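Local coordinates for protein alpha,alpha-trehalose-phosphate synthase (UDP-forming) (PDB 5UOF) that belongs to glycosyltransferase family 20 and adopts the GT-B fold, in which two Rossmann-like domains face each other, at residues F185-D190 against R226-A231; K266-V271 against S362-V367; S302-A307 against Q344-K349. All blocks are in the same frame, centred on the assembly; numbering follows the deposited sequence. Where two conformers were deposited one is given.

Contact 1 (F185-D190 against R226-A231)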
loop_
_atom_site.group_PDB
_atom_site.type_symbol
_atom_site.label_atom_id
_atom_site.label_comp_id
_atom_site.label_asym_id
_atom_site.label_seq_id
_atom_site.Cartn_x
_atom_site.Cartn_y
_atom_site.Cartn_z
ATOM N N PHE A 185 -12.451 -17.667 0.762
ATOM C CA PHE A 185 -12.575 -18.148 2.139
ATOM C C PHE A 185 -13.453 -17.225 2.971
ATOM O O PHE A 185 -14.292 -17.685 3.763
ATOM C CB PHE A 185 -11.200 -18.255 2.790
ATOM C CG PHE A 185 -10.307 -19.293 2.175
ATOM C CD1 PHE A 185 -10.829 -20.354 1.452
ATOM C CD2 PHE A 185 -8.935 -19.216 2.355
ATOM C CE1 PHE A 185 -9.995 -21.313 0.900
ATOM C CE2 PHE A 185 -8.094 -20.168 1.803
ATOM C CZ PHE A 185 -8.624 -21.216 1.077
ATOM N N MET A 186 -13.272 -15.918 2.806
ATOM C CA MET A 186 -14.038 -14.956 3.582
ATOM C C MET A 186 -15.510 -15.013 3.232
ATOM O O MET A 186 -16.357 -14.732 4.086
ATOM C CB MET A 186 -13.471 -13.558 3.356
ATOM C CG MET A 186 -12.072 -13.460 3.923
ATOM S SD MET A 186 -11.249 -11.895 3.669
ATOM C CE MET A 186 -12.243 -10.810 4.714
ATOM N N CYS A 187 -15.839 -15.391 2.004
ATOM C CA CYS A 187 -17.241 -15.552 1.638
ATOM C C CYS A 187 -17.846 -16.861 2.128
ATOM O O CYS A 187 -19.038 -17.076 1.910
ATOM C CB CYS A 187 -17.410 -15.441 0.122
ATOM S SG CYS A 187 -16.994 -13.792 -0.476
ATOM N N ALA A 188 -17.074 -17.733 2.778
ATOM C CA ALA A 188 -17.664 -18.912 3.407
ATOM C C ALA A 188 -18.399 -18.579 4.700
ATOM O O ALA A 188 -19.227 -19.381 5.151
ATOM C CB ALA A 188 -16.580 -19.960 3.676
ATOM N N TYR A 189 -18.116 -17.418 5.293
ATOM C CA TYR A 189 -18.821 -16.935 6.473
ATOM C C TYR A 189 -20.184 -16.360 6.106
ATOM O O TYR A 189 -20.360 -15.753 5.048
ATOM C CB TYR A 189 -17.989 -15.856 7.186
ATOM C CG TYR A 189 -16.683 -16.389 7.720
ATOM C CD1 TYR A 189 -16.636 -17.041 8.950
ATOM C CD2 TYR A 189 -15.492 -16.261 6.989
ATOM C CE1 TYR A 189 -15.451 -17.552 9.452
ATOM C CE2 TYR A 189 -14.298 -16.782 7.476
ATOM C CZ TYR A 189 -14.288 -17.436 8.706
ATOM O OH TYR A 189 -13.121 -17.970 9.208
ATOM N N ASP A 190 -21.162 -16.555 7.001
ATOM C CA ASP A 190 -22.436 -15.860 6.850
ATOM C C ASP A 190 -22.328 -14.399 7.250
ATOM O O ASP A 190 -23.078 -13.563 6.733
ATOM C CB ASP A 190 -23.516 -16.539 7.684
ATOM C CG ASP A 190 -23.661 -17.984 7.332
ATOM O OD1 ASP A 190 -24.136 -18.266 6.212
ATOM O OD2 ASP A 190 -23.246 -18.826 8.152
ATOM N N ARG A 226 -22.807 -17.676 -2.180
ATOM C CA ARG A 226 -23.288 -17.479 -0.823
ATOM C C ARG A 226 -23.779 -16.046 -0.651
ATOM O O ARG A 226 -23.489 -15.163 -1.461
ATOM C CB ARG A 226 -22.193 -17.805 0.200
ATOM C CG ARG A 226 -21.647 -19.236 0.062
ATOM C CD ARG A 226 -20.732 -19.603 1.221
ATOM N NE ARG A 226 -21.385 -19.393 2.510
ATOM C CZ ARG A 226 -22.072 -20.330 3.156
ATOM N NH1 ARG A 226 -22.197 -21.543 2.635
ATOM N NH2 ARG A 226 -22.638 -20.056 4.319
ATOM N N VAL A 227 -24.560 -15.835 0.402
ATOM C CA VAL A 227 -25.019 -14.509 0.792
ATOM C C VAL A 227 -24.278 -14.137 2.067
ATOM O O VAL A 227 -24.347 -14.859 3.067
ATOM C CB VAL A 227 -26.541 -14.470 0.996
ATOM C CG1 VAL A 227 -27.007 -13.036 1.208
ATOM C CG2 VAL A 227 -27.246 -15.075 -0.201
ATOM N N VAL A 228 -23.565 -13.019 2.040
ATOM C CA VAL A 228 -22.663 -12.643 3.118
ATOM C C VAL A 228 -23.108 -11.295 3.662
ATOM O O VAL A 228 -23.277 -10.342 2.896
ATOM C CB VAL A 228 -21.204 -12.570 2.629
ATOM C CG1 VAL A 228 -20.264 -12.362 3.798
ATOM C CG2 VAL A 228 -20.833 -13.823 1.833
ATOM N N LYS A 229 -23.326 -11.231 4.973
ATOM C CA LYS A 229 -23.524 -9.962 5.665
ATOM C C LYS A 229 -22.160 -9.361 5.977
ATOM O O LYS A 229 -21.357 -9.973 6.690
ATOM C CB LYS A 229 -24.326 -10.183 6.946
ATOM C CG LYS A 229 -24.222 -9.067 7.955
ATOM C CD LYS A 229 -25.236 -7.992 7.682
ATOM C CE LYS A 229 -25.309 -7.018 8.843
ATOM N NZ LYS A 229 -26.258 -5.928 8.516
ATOM N N VAL A 230 -21.896 -8.166 5.450
ATOM C CA VAL A 230 -20.606 -7.502 5.590
ATOM C C VAL A 230 -20.836 -6.207 6.361
ATOM O O VAL A 230 -21.668 -5.383 5.959
ATOM C CB VAL A 230 -19.960 -7.233 4.223
ATOM C CG1 VAL A 230 -18.579 -6.620 4.398
ATOM C CG2 VAL A 230 -19.853 -8.539 3.434
ATOM N N ALA A 231 -20.114 -6.032 7.466
ATOM C CA ALA A 231 -20.399 -4.901 8.342
ATOM C C ALA A 231 -19.172 -4.574 9.180
ATOM O O ALA A 231 -18.254 -5.389 9.321
ATOM C CB ALA A 231 -21.599 -5.179 9.256
HETATM O O HOH W 1 -22.293 -17.046 3.401
HETATM O O HOH W 2 -25.533 -16.934 4.599
HETATM O O HOH W 3 -25.644 -13.964 5.680
#
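R226, at the start of strand 226-232, reaches over the turn that follows helix 179-186 and ends on D190. Its CB stands 3.7 Å from C187 O, and CG stays near the same carbonyl. CD comes closest to it, 3.1 Å from C187 O, and also meets the CA of A188. The chain then bends (chi3 54°), which carries the guanidinium across the type I turn M186-Y189. NE passes 3.4 Å from A188 O with an angle too poor for a hydrogen bond; that oxygen lies over one face of the guanidinium and is bonded to R151 instead. R226 NE donates to the oxygen of water 1 at 2.7 Å. This water has Y189 O and V227 O within hydrogen-bonding distance. At the tip, R226 NH2 forms a salt bridge with D190 OD1 at 3.0 Å. As a hydrogen bond it is weak, bent to 122°, and the carboxylate and guanidinium planes stand 56° apart.

The backbone of D190 ties the turn to the strand more firmly: K229 N donates to D190 O at 2.9 Å, and K229 also bonds T192, so the pairing runs on into strand 191-194, the parallel neighbour of 226-232 in the mixed sheet. V228 CG2 packs on C187 CB at 4.2 Å, and C187 is also touched by I207 and A223.

OD2 of D190 is held by R151 and by the backbone N of I159. One carboxylate therefore serves two arginines, whose positive charges would favour its ionised form and would in turn be partly balanced by it.

Contact 2 (K266-V271 against S362-V367); sequences KLVMSV and SQVGYV. With NA (sodium ion), chain C; EDO (1,2-ethanediol), chain E.
Q363 folds toward L267: CG lies beside its own backbone N (chi1 -75°), and one bend at chi2 (75°) turns the amide back, so that OE1 accepts from L267 N at 2.8 Å. The side-chain carbonyl thus stands in for a main-chain one just before strand 364-367 joins strand 266-271, two parallel neighbours in the six-stranded Rossmann-like sheet. K266 crosses this glutamine at about a right angle, CD against CG.

L267 O accepts twice, from Q363 N at 3.0 Å and weakly from V364 N. Regular parallel pairing follows: M269 N donates to V364 O, then Y366 N to M269 O at 2.9 Å, while the short strand axes open to 31°.

On one face V364 runs alongside V268, and V268 CG1 presses on Y366 CB at 3.5 Å; helix 416-428 covers V364 and the tyrosine. M269 lies on the other face, with helix 352-361 behind it. From the loop before the strand, S362 CB touches both L267 CG and M269 CG, the latter 3.5 Å away. R360, Q385 and two waters complete the sodium site to which S362 contributes its backbone O, 2.3 Å from the ion.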
loop_
_atom_site.group_PDB
_atom_site.type_symbol
_atom_site.label_atom_id
_atom_site.label_comp_id
_atom_site.label_asym_id
_atom_site.label_seq_id
_atom_site.Cartn_x
_atom_site.Cartn_y
_atom_site.Cartn_z
ATOM N N LYS A 266 5.899 17.600 32.906
ATOM C CA LYS A 266 4.806 16.992 32.156
ATOM C C LYS A 266 5.220 15.619 31.646
ATOM O O LYS A 266 6.403 15.329 31.466
ATOM C CB LYS A 266 4.405 17.878 30.976
ATOM C CG LYS A 266 4.011 19.298 31.347
ATOM C CD LYS A 266 2.581 19.389 31.822
ATOM C CE LYS A 266 2.170 20.854 32.006
ATOM N NZ LYS A 266 0.716 21.008 32.304
ATOM N N LEU A 267 4.223 14.767 31.415
ATOM C CA LEU A 267 4.438 13.374 31.061
ATOM C C LEU A 267 3.675 13.056 29.785
ATOM O O LEU A 267 2.457 13.273 29.716
ATOM C CB LEU A 267 3.988 12.448 32.198
ATOM C CG LEU A 267 3.908 10.949 31.886
ATOM C CD1 LEU A 267 5.281 10.389 31.549
ATOM C CD2 LEU A 267 3.298 10.189 33.066
ATOM N N VAL A 268 4.399 12.561 28.777
ATOM C CA VAL A 268 3.813 11.997 27.561
ATOM C C VAL A 268 3.923 10.480 27.672
ATOM O O VAL A 268 5.019 9.950 27.890
ATOM C CB VAL A 268 4.533 12.512 26.302
ATOM C CG1 VAL A 268 3.880 11.953 25.032
ATOM C CG2 VAL A 268 4.529 14.031 26.279
ATOM N N MET A 269 2.797 9.777 27.544
ATOM C CA MET A 269 2.769 8.321 27.657
ATOM C C MET A 269 2.570 7.706 26.283
ATOM O O MET A 269 1.789 8.218 25.472
ATOM C CB MET A 269 1.638 7.837 28.578
ATOM C CG MET A 269 1.911 7.960 30.064
ATOM S SD MET A 269 3.252 6.914 30.666
ATOM C CE MET A 269 2.644 5.304 30.206
ATOM N N SER A 270 3.251 6.588 26.051
ATOM C CA SER A 270 3.189 5.849 24.796
ATOM C C SER A 270 3.400 4.380 25.146
ATOM O O SER A 270 4.319 4.051 25.903
ATOM C CB SER A 270 4.258 6.370 23.820
ATOM O OG SER A 270 4.209 5.736 22.554
ATOM N N VAL A 271 2.531 3.498 24.642
ATOM C CA VAL A 271 2.576 2.078 24.989
ATOM C C VAL A 271 2.329 1.292 23.709
ATOM O O VAL A 271 1.256 1.415 23.108
ATOM C CB VAL A 271 1.536 1.685 26.056
ATOM C CG1 VAL A 271 1.659 0.220 26.390
ATOM C CG2 VAL A 271 1.700 2.515 27.335
ATOM N N SER A 362 -0.639 11.289 33.264
ATOM C CA SER A 362 0.009 11.959 32.148
ATOM C C SER A 362 -0.845 13.100 31.591
ATOM O O SER A 362 -2.050 13.195 31.819
ATOM C CB SER A 362 0.294 10.958 31.042
ATOM O OG SER A 362 -0.913 10.646 30.380
ATOM N N GLN A 363 -0.191 13.970 30.824
ATOM C CA GLN A 363 -0.866 15.065 30.147
ATOM C C GLN A 363 -1.123 14.800 28.670
ATOM O O GLN A 363 -1.986 15.462 28.082
ATOM C CB GLN A 363 -0.036 16.344 30.280
ATOM C CG GLN A 363 -0.102 16.973 31.673
ATOM C CD GLN A 363 0.717 16.233 32.714
ATOM O OE1 GLN A 363 1.761 15.642 32.421
ATOM N NE2 GLN A 363 0.240 16.263 33.950
ATOM N N VAL A 364 -0.378 13.880 28.055
ATOM C CA VAL A 364 -0.500 13.582 26.628
ATOM C C VAL A 364 -0.433 12.071 26.472
ATOM O O VAL A 364 0.420 11.415 27.073
ATOM C CB VAL A 364 0.601 14.253 25.784
ATOM C CG1 VAL A 364 0.375 13.973 24.281
ATOM C CG2 VAL A 364 0.635 15.760 26.039
ATOM N N GLY A 365 -1.356 11.522 25.670
ATOM C CA GLY A 365 -1.256 10.161 25.195
ATOM C C GLY A 365 -0.819 10.214 23.744
ATOM O O GLY A 365 -1.463 10.855 22.913
ATOM N N TYR A 366 0.273 9.528 23.445
ATOM C CA TYR A 366 0.974 9.676 22.169
ATOM C C TYR A 366 0.840 8.346 21.435
ATOM O O TYR A 366 1.612 7.411 21.663
ATOM C CB TYR A 366 2.411 10.053 22.453
ATOM C CG TYR A 366 3.299 10.427 21.290
ATOM C CD1 TYR A 366 2.786 10.801 20.064
ATOM C CD2 TYR A 366 4.677 10.437 21.465
ATOM C CE1 TYR A 366 3.655 11.164 19.011
ATOM C CE2 TYR A 366 5.534 10.798 20.450
ATOM C CZ TYR A 366 5.027 11.149 19.227
ATOM O OH TYR A 366 5.912 11.478 18.229
ATOM N N VAL A 367 -0.176 8.260 20.572
ATOM C CA VAL A 367 -0.593 6.989 19.977
ATOM C C VAL A 367 -0.662 7.138 18.462
ATOM O O VAL A 367 -1.737 7.357 17.892
ATOM C CB VAL A 367 -1.952 6.551 20.558
ATOM C CG1 VAL A 367 -2.314 5.148 20.092
ATOM C CG2 VAL A 367 -1.932 6.631 22.079
HETATM NA NA NA C . -4.145 13.019 32.746
HETATM C C1 EDO E . 3.166 14.096 37.106
HETATM O O1 EDO E . 4.566 14.336 36.920
HETATM C C2 EDO E . 2.468 14.366 35.781
HETATM O O2 EDO E . 2.922 15.632 35.294
HETATM O O HOH W 4 1.080 4.535 22.349
HETATM O O HOH W 5 -6.124 13.439 34.108
HETATM O O HOH W 6 -4.020 15.548 32.612
#

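Contact 3 (S302-A307 against Q344-K349). With EDO (1,2-ethanediol), chain O.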
loop_
_atom_site.group_PDB
_atom_site.type_symbol
_atom_site.label_atom_id
_atom_site.label_comp_id
_atom_site.label_asym_id
_atom_site.label_seq_id
_atom_site.Cartn_x
_atom_site.Cartn_y
_atom_site.Cartn_z
ATOM N N SER A 302 8.793 14.774 29.793
ATOM C CA SER A 302 9.464 13.521 29.486
ATOM C C SER A 302 8.516 12.600 28.740
ATOM O O SER A 302 7.310 12.581 28.993
ATOM C CB SER A 302 9.946 12.794 30.749
ATOM O OG SER A 302 10.981 13.521 31.387
ATOM N N LEU A 303 9.084 11.821 27.837
ATOM C CA LEU A 303 8.343 10.792 27.127
ATOM C C LEU A 303 8.650 9.449 27.775
ATOM O O LEU A 303 9.816 9.087 27.926
ATOM C CB LEU A 303 8.723 10.779 25.640
ATOM C CG LEU A 303 8.266 9.551 24.836
ATOM C CD1 LEU A 303 6.745 9.473 24.787
ATOM C CD2 LEU A 303 8.855 9.633 23.410
ATOM N N VAL A 304 7.607 8.731 28.190
ATOM C CA VAL A 304 7.738 7.361 28.666
ATOM C C VAL A 304 7.170 6.457 27.583
ATOM O O VAL A 304 5.973 6.521 27.283
ATOM C CB VAL A 304 7.015 7.154 30.007
ATOM C CG1 VAL A 304 6.958 5.665 30.364
ATOM C CG2 VAL A 304 7.738 7.894 31.106
ATOM N N GLN A 305 8.029 5.640 26.979
ATOM C CA GLN A 305 7.627 4.632 26.000
ATOM C C GLN A 305 7.737 3.265 26.655
ATOM O O GLN A 305 8.837 2.830 27.013
ATOM C CB GLN A 305 8.495 4.690 24.743
ATOM C CG GLN A 305 8.199 3.552 23.755
ATOM C CD GLN A 305 6.880 3.740 23.049
ATOM O OE1 GLN A 305 6.671 4.753 22.387
ATOM N NE2 GLN A 305 5.973 2.768 23.192
ATOM N N ILE A 306 6.600 2.594 26.816
ATOM C CA ILE A 306 6.556 1.242 27.341
ATOM C C ILE A 306 6.333 0.310 26.163
ATOM O O ILE A 306 5.489 0.581 25.302
ATOM C CB ILE A 306 5.450 1.090 28.399
ATOM C CG1 ILE A 306 5.807 1.935 29.628
ATOM C CG2 ILE A 306 5.251 -0.388 28.784
ATOM C CD1 ILE A 306 4.646 2.155 30.575
ATOM N N ALA A 307 7.116 -0.760 26.108
ATOM C CA ALA A 307 7.011 -1.762 25.047
ATOM C C ALA A 307 6.992 -3.126 25.717
ATOM O O ALA A 307 8.054 -3.662 26.079
ATOM C CB ALA A 307 8.155 -1.649 24.045
ATOM N N GLN A 344 12.332 7.943 28.454
ATOM C CA GLN A 344 12.429 6.701 29.218
ATOM C C GLN A 344 11.831 5.590 28.370
ATOM O O GLN A 344 10.633 5.607 28.077
ATOM C CB GLN A 344 11.691 6.813 30.548
ATOM C CG GLN A 344 12.229 7.918 31.423
ATOM C CD GLN A 344 11.384 8.122 32.666
ATOM O OE1 GLN A 344 10.902 9.233 32.928
ATOM N NE2 GLN A 344 11.198 7.052 33.435
ATOM N N TYR A 345 12.662 4.636 27.963
ATOM C CA TYR A 345 12.242 3.575 27.059
ATOM C C TYR A 345 12.346 2.263 27.825
ATOM O O TYR A 345 13.449 1.812 28.161
ATOM C CB TYR A 345 13.088 3.582 25.783
ATOM C CG TYR A 345 12.882 2.381 24.911
ATOM C CD1 TYR A 345 11.619 1.840 24.727
ATOM C CD2 TYR A 345 13.959 1.777 24.278
ATOM C CE1 TYR A 345 11.436 0.723 23.944
ATOM C CE2 TYR A 345 13.783 0.665 23.493
ATOM C CZ TYR A 345 12.522 0.150 23.329
ATOM O OH TYR A 345 12.355 -0.960 22.555
ATOM N N LEU A 346 11.187 1.668 28.118
ATOM C CA LEU A 346 11.060 0.580 29.082
ATOM C C LEU A 346 10.545 -0.655 28.360
ATOM O O LEU A 346 9.379 -0.699 27.955
ATOM C CB LEU A 346 10.110 0.984 30.211
ATOM C CG LEU A 346 10.661 2.134 31.060
ATOM C CD1 LEU A 346 9.556 2.789 31.886
ATOM C CD2 LEU A 346 11.776 1.601 31.957
ATOM N N ASN A 347 11.413 -1.660 28.223
ATOM C CA ASN A 347 11.066 -2.933 27.592
ATOM C C ASN A 347 10.532 -3.876 28.671
ATOM O O ASN A 347 11.146 -4.883 29.028
ATOM C CB ASN A 347 12.285 -3.523 26.892
ATOM C CG ASN A 347 12.746 -2.684 25.723
ATOM O OD1 ASN A 347 13.822 -2.078 25.753
ATOM N ND2 ASN A 347 11.933 -2.644 24.680
ATOM N N ARG A 348 9.363 -3.512 29.203
ATOM C CA ARG A 348 8.843 -4.088 30.433
ATOM C C ARG A 348 7.335 -4.271 30.339
ATOM O O ARG A 348 6.633 -3.504 29.673
ATOM C CB ARG A 348 9.120 -3.192 31.659
ATOM C CG ARG A 348 10.544 -2.707 31.803
ATOM C CD ARG A 348 11.421 -3.759 32.455
ATOM N NE ARG A 348 12.818 -3.338 32.506
ATOM C CZ ARG A 348 13.772 -3.825 31.718
ATOM N NH1 ARG A 348 13.488 -4.763 30.821
ATOM N NH2 ARG A 348 15.015 -3.370 31.824
ATOM N N LYS A 349 6.850 -5.269 31.063
ATOM C CA LYS A 349 5.426 -5.534 31.201
ATOM C C LYS A 349 4.938 -4.964 32.528
ATOM O O LYS A 349 5.507 -5.265 33.583
ATOM C CB LYS A 349 5.154 -7.039 31.130
ATOM C CG LYS A 349 3.767 -7.470 31.599
ATOM C CD LYS A 349 2.680 -7.077 30.608
ATOM C CE LYS A 349 1.306 -7.565 31.067
ATOM N NZ LYS A 349 1.219 -9.058 31.152
HETATM C C1 EDO O . 7.849 -4.634 35.683
HETATM O O1 EDO O . 8.254 -5.490 34.611
HETATM C C2 EDO O . 9.109 -4.171 36.393
HETATM O O2 EDO O . 8.879 -4.192 37.802
HETATM O O HOH W 7 12.393 11.488 32.414
HETATM O O HOH W 8 10.144 -4.620 24.647
#
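L303 O, Q344 O, Q305 O and L346 O each take a backbone N-H across the two strands, from Q344, Q305, L346 and A307 in turn. The bonds are short, and all but the first are nearly straight: Q305 N lies 2.8 Å from Q344 O, and A307 N lies 2.9 Å from L346 O. The short strand axes are only 9° from parallel, so the pairing stays even from V304 opposite Q344 to I306 opposite L346. Two waters fasten the ends, one between S302 OG and Q344 OE1, the other between A307 O and N347 ND2.

The same ND2 donates to Y345 OH at 2.7 Å in a nearly linear bond (169°) that lies in the plane of the asparagine amide. N347 centres an inverse gamma turn, so the chain leaves the strand there while its amide still steadies the tyrosine ring. In both Q305 and Y345, CG lies opposite the backbone N, which sets the glutamine chain along the ring, Q305 CG 3.9 Å from Y345 CD1. The Q305 amide, turned 71° from that ring, reaches along its own sheet: OE1 bonds to S270 OG on the neighbouring strand, NE2 to D272 and, from above the carbonyl plane, to I306 O. Farther along, A307 CB meets the edge of the ring, 4.0 Å from Y345 CE1.

On the other face, V304 divides its methyls between two partners: CG2 touches Q344 OE1 at 3.9 Å and CG1 reaches L346 CD1 at 4.2 Å. I306 CG2 sits 3.5 Å from R348 O beyond the strand end.

Helix 314-335 packs on Y345 and N347 and links the two strands, making a beta-alpha-beta crossover of the Rossmann-like kind, with 343-346 as an outermost strand of its sheet.

Contact 1 comes first along the chain and sets the turn after helix 179-186 against a strand of the mixed sheet; contacts 2 and 3 belong to the six-stranded parallel sheet on the opposite side of the chain's centre. Centres of contacts 1 and 2 are 40 Å apart, and those of contacts 1 and 3 are 41 Å apart, consistent with the two Rossmann-like domains of a GT-B protein. Contact 3 is nested within the loop that contact 2 closes, and their centres lie 11 Å apart. With the pairing of 266-271 and 301-306 (S270 O to I306 N) between them, the two contacts run through four adjacent strands, 343-346, 301-306, 266-271 and 364-367.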